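Local atomic coordinates of ULam111 (Flavobacterium sp., PDB entry 5WUT), a protein that probably hydrolyses the beta-1,3-glucosidic bonds of laminarin, as a laminarinase of glycoside hydrolase family 16. Residues K46-M51 with Q66-R71; K55-A60 with P223-I228. One frame throughout, in Å; residues are numbered along the deposited sequence.

Interaction 1. Residues K46-M51 with Q66-R71; sequences KTNHKM and QYTSTR
With CG of N48 anti to its own carbonyl carbon (chi1 -83°) and OG1 of T68 lying between backbone N and carbonyl carbon (chi1 50°), the amide and the hydroxyl are brought together, the two side chains crossing at about a right angle. ND2 of N48 donates to OG1 of T68 over 3.0 Å, with the acceptor close to the amide plane and the bond moderately bent. ND2 also donates to the backbone O of T59, while OD1 accepts a hydrogen bond from T45 OG1, so both ends of this buried amide are engaged and its flip is fixed. Replacing N48 by alanine removes this amide, which would probably leave T68 OG1 and the T59 carbonyl without their donor and open a gap between loop and strand. Further along, T70 OG1 packs against N48 CB at 3.4 Å and reaches a bridging water, 2.8 Å from that OG1. The same water accepts from the backbone N of N48 at 2.8 Å and lies in the ring plane of H49, 2.8 Å from ND1. One water thus ties the turn, the imidazole and T70 together. The H49 ring also meets F25. Both segments bond to the same edge of strand 55-63: K50 to V57, N48 to T59 and, farther along, T68 to K61; S69 pairs onward with L43 of strand 42-44.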
ATOM      1  N   LYS A  46      -0.371  33.573   9.651  1.00 13.96           N
ATOM      2  CA  LYS A  46      -0.414  32.959  10.982  1.00 13.27           C
ATOM      3  C   LYS A  46      -1.856  32.830  11.450  1.00 15.34           C
ATOM      4  O   LYS A  46      -2.129  32.451  12.602  1.00 16.29           O
ATOM      5  CB  LYS A  46       0.383  33.782  12.008  1.00 14.37           C
ATOM      6  CG  LYS A  46       1.873  33.844  11.769  1.00 16.82           C
ATOM      7  CD  LYS A  46       2.581  34.448  12.976  1.00 19.79           C
ATOM      8  CE  LYS A  46       2.588  35.960  12.951  1.00 25.96           C
ATOM      9  NZ  LYS A  46       3.482  36.457  14.038  1.00 31.53           N
ATOM     10  N   THR A  47      -2.784  33.151  10.558  1.00 14.88           N
ATOM     11  CA  THR A  47      -4.199  33.180  10.910  1.00 16.10           C
ATOM     12  C   THR A  47      -5.053  32.205  10.097  1.00 17.28           C
ATOM     13  O   THR A  47      -6.282  32.324  10.055  1.00 21.02           O
ATOM     14  CB  THR A  47      -4.763  34.611  10.750  1.00 20.39           C
ATOM     15  OG1 THR A  47      -4.403  35.115   9.459  1.00 22.76           O
ATOM     16  CG2 THR A  47      -4.183  35.527  11.814  1.00 19.86           C
ATOM     17  N   ASN A  48      -4.418  31.217   9.464  1.00 14.03           N
ATOM     18  CA  ASN A  48      -5.160  30.215   8.703  1.00 14.05           C
ATOM     19  C   ASN A  48      -5.135  28.814   9.327  1.00 13.65           C
ATOM     20  O   ASN A  48      -5.563  27.845   8.705  1.00 15.43           O
ATOM     21  CB  ASN A  48      -4.632  30.135   7.264  1.00 12.01           C
ATOM     22  CG  ASN A  48      -5.232  31.203   6.362  1.00 11.48           C
ATOM     23  OD1 ASN A  48      -4.928  32.387   6.506  1.00 15.34           O
ATOM     24  ND2 ASN A  48      -6.066  30.777   5.409  1.00 13.36           N
ATOM     25  N   HIS A  49      -4.648  28.706  10.554  1.00 12.83           N
ATOM     26  CA  HIS A  49      -4.617  27.398  11.206  1.00 11.86           C
ATOM     27  C   HIS A  49      -5.255  27.453  12.586  1.00 15.04           C
ATOM     28  O   HIS A  49      -5.385  28.524  13.186  1.00 15.97           O
ATOM     29  CB  HIS A  49      -3.189  26.917  11.354  1.00 13.30           C
ATOM     30  CG  HIS A  49      -2.458  27.673  12.406  1.00 14.41           C
ATOM     31  ND1 HIS A  49      -2.007  28.957  12.206  1.00 14.66           N
ATOM     32  CD2 HIS A  49      -2.166  27.357  13.689  1.00 13.18           C
ATOM     33  CE1 HIS A  49      -1.447  29.399  13.319  1.00 13.17           C
ATOM     34  NE2 HIS A  49      -1.525  28.446  14.232  1.00 13.33           N
ATOM     35  N   LYS A  50      -5.629  26.288  13.091  1.00 13.93           N
ATOM     36  CA  LYS A  50      -6.127  26.164  14.456  1.00 15.34           C
ATOM     37  C   LYS A  50      -5.752  24.802  15.026  1.00 16.42           C
ATOM     38  O   LYS A  50      -5.490  23.854  14.281  1.00 15.53           O
ATOM     39  CB  LYS A  50      -7.642  26.337  14.504  1.00 15.53           C
ATOM     40  CG  LYS A  50      -8.390  25.200  13.852  1.00 19.38           C
ATOM     41  CD  LYS A  50      -9.892  25.441  13.817  1.00 23.36           C
ATOM     42  CE  LYS A  50     -10.510  24.796  12.580  1.00 29.57           C
ATOM     43  NZ  LYS A  50     -11.981  24.641  12.703  1.00 34.66           N
ATOM     44  N   MET A  51      -5.694  24.724  16.349  1.00 17.63           N
ATOM     45  CA  MET A  51      -5.515  23.454  17.039  1.00 17.81           C
ATOM     46  C   MET A  51      -6.877  23.000  17.529  1.00 19.88           C
ATOM     47  O   MET A  51      -7.504  23.669  18.348  1.00 21.87           O
ATOM     48  CB  MET A  51      -4.531  23.581  18.203  1.00 17.46           C
ATOM     49  CG  MET A  51      -3.334  24.452  17.879  1.00 22.42           C
ATOM     50  SD  MET A  51      -2.242  23.675  16.675  1.00 27.71           S
ATOM     51  CE  MET A  51      -2.094  22.058  17.388  1.00 23.27           C
ATOM     52  N   GLN A  66      -7.894  37.214  -2.976  1.00 13.93           N
ATOM     53  CA  GLN A  66      -6.780  36.797  -2.130  1.00 15.24           C
ATOM     54  C   GLN A  66      -6.968  35.367  -1.612  1.00 12.62           C
ATOM     55  O   GLN A  66      -8.013  35.013  -1.065  1.00 14.08           O
ATOM     56  CB  GLN A  66      -6.593  37.772  -0.954  1.00 14.06           C
ATOM     57  CG  GLN A  66      -5.613  37.242   0.122  1.00 14.15           C
ATOM     58  CD  GLN A  66      -4.989  38.341   0.972  1.00 14.62           C
ATOM     59  OE1 GLN A  66      -5.092  38.335   2.202  1.00 18.33           O
ATOM     60  NE2 GLN A  66      -4.288  39.247   0.327  1.00 12.53           N
ATOM     61  N   TYR A  67      -5.953  34.539  -1.837  1.00 12.14           N
ATOM     62  CA  TYR A  67      -5.909  33.189  -1.302  1.00 12.69           C
ATOM     63  C   TYR A  67      -4.957  33.142  -0.123  1.00  9.81           C
ATOM     64  O   TYR A  67      -3.887  33.733  -0.193  1.00 13.06           O
ATOM     65  CB  TYR A  67      -5.444  32.208  -2.371  1.00 12.48           C
ATOM     66  CG  TYR A  67      -6.356  32.100  -3.567  1.00 13.33           C
ATOM     67  CD1 TYR A  67      -6.201  32.948  -4.656  1.00 13.43           C
ATOM     68  CD2 TYR A  67      -7.365  31.140  -3.613  1.00 12.26           C
ATOM     69  CE1 TYR A  67      -7.027  32.854  -5.753  1.00 13.86           C
ATOM     70  CE2 TYR A  67      -8.204  31.028  -4.724  1.00 14.11           C
ATOM     71  CZ  TYR A  67      -8.024  31.895  -5.787  1.00 17.03           C
ATOM     72  OH  TYR A  67      -8.836  31.792  -6.895  1.00 19.17           O
ATOM     73  N   THR A  68      -5.323  32.410   0.930  1.00 10.71           N
ATOM     74  CA  THR A  68      -4.464  32.289   2.108  1.00 10.64           C
ATOM     75  C   THR A  68      -4.386  30.855   2.634  1.00 11.56           C
ATOM     76  O   THR A  68      -5.315  30.067   2.481  1.00 10.88           O
ATOM     77  CB  THR A  68      -4.933  33.207   3.258  1.00 12.33           C
ATOM     78  OG1 THR A  68      -6.332  33.015   3.493  1.00 12.74           O
ATOM     79  CG2 THR A  68      -4.656  34.694   2.918  1.00 12.01           C
ATOM     80  N   SER A  69      -3.270  30.550   3.279  1.00 11.00           N
ATOM     81  CA  SER A  69      -3.062  29.215   3.820  1.00 10.56           C
ATOM     82  C   SER A  69      -1.943  29.287   4.847  1.00 11.58           C
ATOM     83  O   SER A  69      -1.578  30.384   5.281  1.00 10.41           O
ATOM     84  CB  SER A  69      -2.747  28.223   2.693  1.00 10.17           C
ATOM     85  OG  SER A  69      -2.835  26.871   3.160  1.00 10.85           O
ATOM     86  N   THR A  70      -1.412  28.123   5.231  1.00  8.98           N
ATOM     87  CA  THR A  70      -0.375  28.008   6.261  1.00 10.57           C
ATOM     88  C   THR A  70       0.809  27.211   5.750  1.00  7.50           C
ATOM     89  O   THR A  70       0.628  26.216   5.021  1.00 10.66           O
ATOM     90  CB  THR A  70      -0.910  27.303   7.532  1.00 10.97           C
ATOM     91  OG1 THR A  70      -2.134  27.919   7.946  1.00 11.21           O
ATOM     92  CG2 THR A  70       0.117  27.337   8.691  1.00 11.68           C
ATOM     93  N   ARG A  71       2.006  27.642   6.132  1.00  9.73           N
ATOM     94  CA  ARG A  71       3.241  26.909   5.881  1.00  8.07           C
ATOM     95  C   ARG A  71       4.136  27.028   7.110  1.00 10.67           C
ATOM     96  O   ARG A  71       4.538  28.133   7.489  1.00  9.61           O
ATOM     97  CB  ARG A  71       3.948  27.462   4.639  1.00  8.65           C
ATOM     98  CG  ARG A  71       5.304  26.805   4.336  1.00 10.65           C
ATOM     99  CD  ARG A  71       5.764  27.208   2.943  1.00 13.03           C
ATOM    100  NE  ARG A  71       7.163  26.861   2.715  1.00 15.70           N
ATOM    101  CZ  ARG A  71       7.656  26.510   1.528  1.00 14.56           C
ATOM    102  NH1 ARG A  71       6.862  26.450   0.469  1.00 13.26           N
ATOM    103  NH2 ARG A  71       8.942  26.218   1.404  1.00 17.13           N
TER
HETATM  104  O   HOH W   1      -1.869  30.065   9.649  1.00 13.21           O

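Interaction 2. Residues K55-A60 with P223-I228; sequences KLVITA and PQDFSI
T59 and D225 supply the one side-chain hydrogen bond between these two strands: T59 OG1 donates to D225 OD1 over a short 2.6 Å. The hydroxyl comes from above the carboxylate plane, 38° out of it, although the two side chains lie side by side and point the same way. OG1 of T59 and CG of D225 both stand anti to their own carbonyl carbons (chi1 -62° and -72°), which places oxygen beside oxygen across this non-hydrogen-bonded pair. The other branch of the threonine, CG2, rests on P223 CB at 3.7 Å. On the same face V57 continues the row, its CG1 3.7 Å from D225 CG and its CG2 against S227 OG.

The opposite face is mostly apolar, carrying L56, I58, A60, F226 and I228, with Q224 at its end. CD1 of I228 sits over the centre of the F226 ring, 3.9 Å above its plane, and also meets L56 CD2 at 4.1 Å, with L56 and I228 running alongside each other. I58, paired with F226, brings its CD1 to 4.3 Å from I228 CD1.

Six backbone hydrogen bonds hold this antiparallel ladder in register, joining L56 with I228, I58 with F226 and A60 with Q224 in reciprocal pairs. It belongs to the beta-jelly-roll of family 16, in which strands distant in sequence become neighbours. CA-H...O contacts, such as S227 CA to L56 O at 3.3 Å, supplement the ladder.

Farther out, M206 of strand 200-208 packs against I58, A60 and F226, and F13 touches L56 and I228, extending the apolar layer. At the A60 end of the ladder the side chain of Q224 turns away from strand 55-60, its NE2 donating to the I221 carbonyl and its OE1 accepting from the backbone N of V93.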
ATOM      1  N   LYS A  55      -5.730  17.866  16.607  1.00 16.48           N
ATOM      2  CA  LYS A  55      -5.197  17.994  15.252  1.00 16.26           C
ATOM      3  C   LYS A  55      -4.735  19.416  14.982  1.00 17.28           C
ATOM      4  O   LYS A  55      -5.360  20.377  15.444  1.00 15.64           O
ATOM      5  CB  LYS A  55      -6.251  17.614  14.198  1.00 17.39           C
ATOM      6  CG  LYS A  55      -6.406  16.123  13.858  1.00 23.86           C
ATOM      7  CD  LYS A  55      -6.751  15.297  15.062  1.00 24.35           C
ATOM      8  CE  LYS A  55      -7.236  13.919  14.678  1.00 19.53           C
ATOM      9  NZ  LYS A  55      -8.254  13.491  15.655  1.00 24.03           N
ATOM     10  N   LEU A  56      -3.659  19.545  14.211  1.00 13.44           N
ATOM     11  CA  LEU A  56      -3.382  20.794  13.514  1.00 12.37           C
ATOM     12  C   LEU A  56      -4.304  20.859  12.300  1.00  9.86           C
ATOM     13  O   LEU A  56      -4.293  19.963  11.462  1.00 11.98           O
ATOM     14  CB  LEU A  56      -1.909  20.891  13.085  1.00 13.73           C
ATOM     15  CG  LEU A  56      -1.588  22.015  12.084  1.00 11.51           C
ATOM     16  CD1 LEU A  56      -1.760  23.399  12.732  1.00 14.59           C
ATOM     17  CD2 LEU A  56      -0.183  21.854  11.546  1.00 10.60           C
ATOM     18  N   VAL A  57      -5.130  21.900  12.216  1.00 11.05           N
ATOM     19  CA  VAL A  57      -6.005  22.062  11.063  1.00 11.31           C
ATOM     20  C   VAL A  57      -5.625  23.316  10.294  1.00 12.23           C
ATOM     21  O   VAL A  57      -5.730  24.431  10.799  1.00 12.97           O
ATOM     22  CB  VAL A  57      -7.501  22.129  11.459  1.00 13.68           C
ATOM     23  CG1 VAL A  57      -8.377  22.272  10.203  1.00 15.04           C
ATOM     24  CG2 VAL A  57      -7.898  20.890  12.258  1.00 16.24           C
ATOM     25  N   ILE A  58      -5.155  23.118   9.067  1.00 12.65           N
ATOM     26  CA  ILE A  58      -4.821  24.227   8.189  1.00 12.94           C
ATOM     27  C   ILE A  58      -5.968  24.439   7.226  1.00 11.59           C
ATOM     28  O   ILE A  58      -6.418  23.489   6.581  1.00 10.53           O
ATOM     29  CB  ILE A  58      -3.534  23.951   7.405  1.00 10.07           C
ATOM     30  CG1 ILE A  58      -2.348  23.820   8.373  1.00 12.51           C
ATOM     31  CG2 ILE A  58      -3.301  25.042   6.342  1.00 10.41           C
ATOM     32  CD1 ILE A  58      -1.083  23.309   7.729  1.00 12.40           C
ATOM     33  N   THR A  59      -6.454  25.675   7.125  1.00 12.45           N
ATOM     34  CA  THR A  59      -7.552  25.957   6.206  1.00 14.87           C
ATOM     35  C   THR A  59      -7.118  26.871   5.063  1.00 11.90           C
ATOM     36  O   THR A  59      -6.548  27.948   5.289  1.00 14.17           O
ATOM     37  CB  THR A  59      -8.748  26.600   6.936  1.00 15.88           C
ATOM     38  OG1 THR A  59      -9.247  25.687   7.922  1.00 17.80           O
ATOM     39  CG2 THR A  59      -9.868  26.907   5.952  1.00 16.34           C
ATOM     40  N   ALA A  60      -7.359  26.402   3.842  1.00 10.85           N
ATOM     41  CA  ALA A  60      -7.137  27.192   2.637  1.00 10.34           C
ATOM     42  C   ALA A  60      -8.403  27.995   2.366  1.00 10.66           C
ATOM     43  O   ALA A  60      -9.492  27.434   2.353  1.00 12.36           O
ATOM     44  CB  ALA A  60      -6.800  26.283   1.456  1.00 11.52           C
ATOM     45  N   PRO A 223     -13.821  26.966   1.632  1.00 15.59           N
ATOM     46  CA  PRO A 223     -12.550  26.634   2.292  1.00 14.42           C
ATOM     47  C   PRO A 223     -12.247  25.133   2.343  1.00 15.91           C
ATOM     48  O   PRO A 223     -13.160  24.320   2.320  1.00 15.17           O
ATOM     49  CB  PRO A 223     -12.749  27.192   3.701  1.00 16.84           C
ATOM     50  CG  PRO A 223     -14.206  27.014   3.950  1.00 18.52           C
ATOM     51  CD  PRO A 223     -14.880  27.278   2.612  1.00 15.82           C
ATOM     52  N   GLN A 224     -10.963  24.782   2.411  1.00 13.80           N
ATOM     53  CA  GLN A 224     -10.565  23.377   2.509  1.00 13.11           C
ATOM     54  C   GLN A 224      -9.632  23.155   3.683  1.00 11.16           C
ATOM     55  O   GLN A 224      -8.713  23.945   3.900  1.00 12.14           O
ATOM     56  CB  GLN A 224      -9.885  22.928   1.216  1.00 12.59           C
ATOM     57  CG  GLN A 224     -10.844  22.582   0.078  1.00 13.52           C
ATOM     58  CD  GLN A 224     -11.774  21.424   0.417  1.00 16.59           C
ATOM     59  OE1 GLN A 224     -11.363  20.434   1.032  1.00 15.69           O
ATOM     60  NE2 GLN A 224     -13.032  21.540   0.017  1.00 15.57           N
ATOM     61  N   ASP A 225      -9.851  22.056   4.410  1.00 12.97           N
ATOM     62  CA  ASP A 225      -9.059  21.719   5.589  1.00 12.73           C
ATOM     63  C   ASP A 225      -8.067  20.581   5.325  1.00 11.39           C
ATOM     64  O   ASP A 225      -8.431  19.538   4.767  1.00 13.44           O
ATOM     65  CB  ASP A 225      -9.955  21.287   6.751  1.00 16.35           C
ATOM     66  CG  ASP A 225     -10.741  22.431   7.368  1.00 16.93           C
ATOM     67  OD1 ASP A 225     -10.481  23.606   7.054  1.00 20.34           O
ATOM     68  OD2 ASP A 225     -11.617  22.127   8.205  1.00 21.91           O
ATOM     69  N   PHE A 226      -6.833  20.802   5.761  1.00 11.25           N
ATOM     70  CA  PHE A 226      -5.751  19.814   5.794  1.00 11.41           C
ATOM     71  C   PHE A 226      -5.467  19.568   7.265  1.00 10.42           C
ATOM     72  O   PHE A 226      -5.030  20.485   7.962  1.00 11.41           O
ATOM     73  CB  PHE A 226      -4.536  20.374   5.058  1.00 10.77           C
ATOM     74  CG  PHE A 226      -3.307  19.485   5.041  1.00  9.05           C
ATOM     75  CD1 PHE A 226      -3.383  18.100   5.108  1.00 10.14           C
ATOM     76  CD2 PHE A 226      -2.058  20.072   4.889  1.00  9.20           C
ATOM     77  CE1 PHE A 226      -2.208  17.323   5.044  1.00  9.98           C
ATOM     78  CE2 PHE A 226      -0.890  19.312   4.840  1.00 10.09           C
ATOM     79  CZ  PHE A 226      -0.972  17.933   4.917  1.00  9.73           C
ATOM     80  N   SER A 227      -5.743  18.353   7.748  1.00 10.26           N
ATOM     81  CA  SER A 227      -5.646  18.061   9.184  1.00  8.71           C
ATOM     82  C   SER A 227      -4.512  17.098   9.477  1.00 11.21           C
ATOM     83  O   SER A 227      -4.443  16.027   8.876  1.00 11.55           O
ATOM     84  CB  SER A 227      -6.954  17.464   9.713  1.00 12.10           C
ATOM     85  OG  SER A 227      -8.043  18.348   9.472  1.00 14.37           O
ATOM     86  N   ILE A 228      -3.652  17.459  10.420  1.00 10.81           N
ATOM     87  CA  ILE A 228      -2.529  16.588  10.773  1.00 10.40           C
ATOM     88  C   ILE A 228      -2.630  16.214  12.252  1.00 12.92           C
ATOM     89  O   ILE A 228      -2.687  17.082  13.110  1.00 11.84           O
ATOM     90  CB  ILE A 228      -1.179  17.259  10.468  1.00 10.63           C
ATOM     91  CG1 ILE A 228      -1.128  17.759   9.007  1.00 11.46           C
ATOM     92  CG2 ILE A 228      -0.022  16.291  10.770  1.00 10.00           C
ATOM     93  CD1 ILE A 228      -1.588  19.197   8.797  1.00 13.00           C
TER

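Overall arrangement
Interactions 1 and 2 meet through strand 55-63, their centres about 9 Å apart. Residues 55-60 have 223-228 on one edge, and on the other 46-51 pairs antiparallel with them: N48 O lies 2.8 Å from T59 N, and K50 O 2.9 Å from V57 N, both probable hydrogen bonds. T59 thus belongs to both, bonded to D225 in interaction 2 and to N48 of interaction 1. Side chains join the contacts as well, with T70 OG1 packed on I58 CG2 at 3.5 Å. The segments of the two contacts alternate along the chain, and interaction 2 sets the C-terminal strand beside strand 55-63, across 162 intervening residues, consistent with a jelly roll.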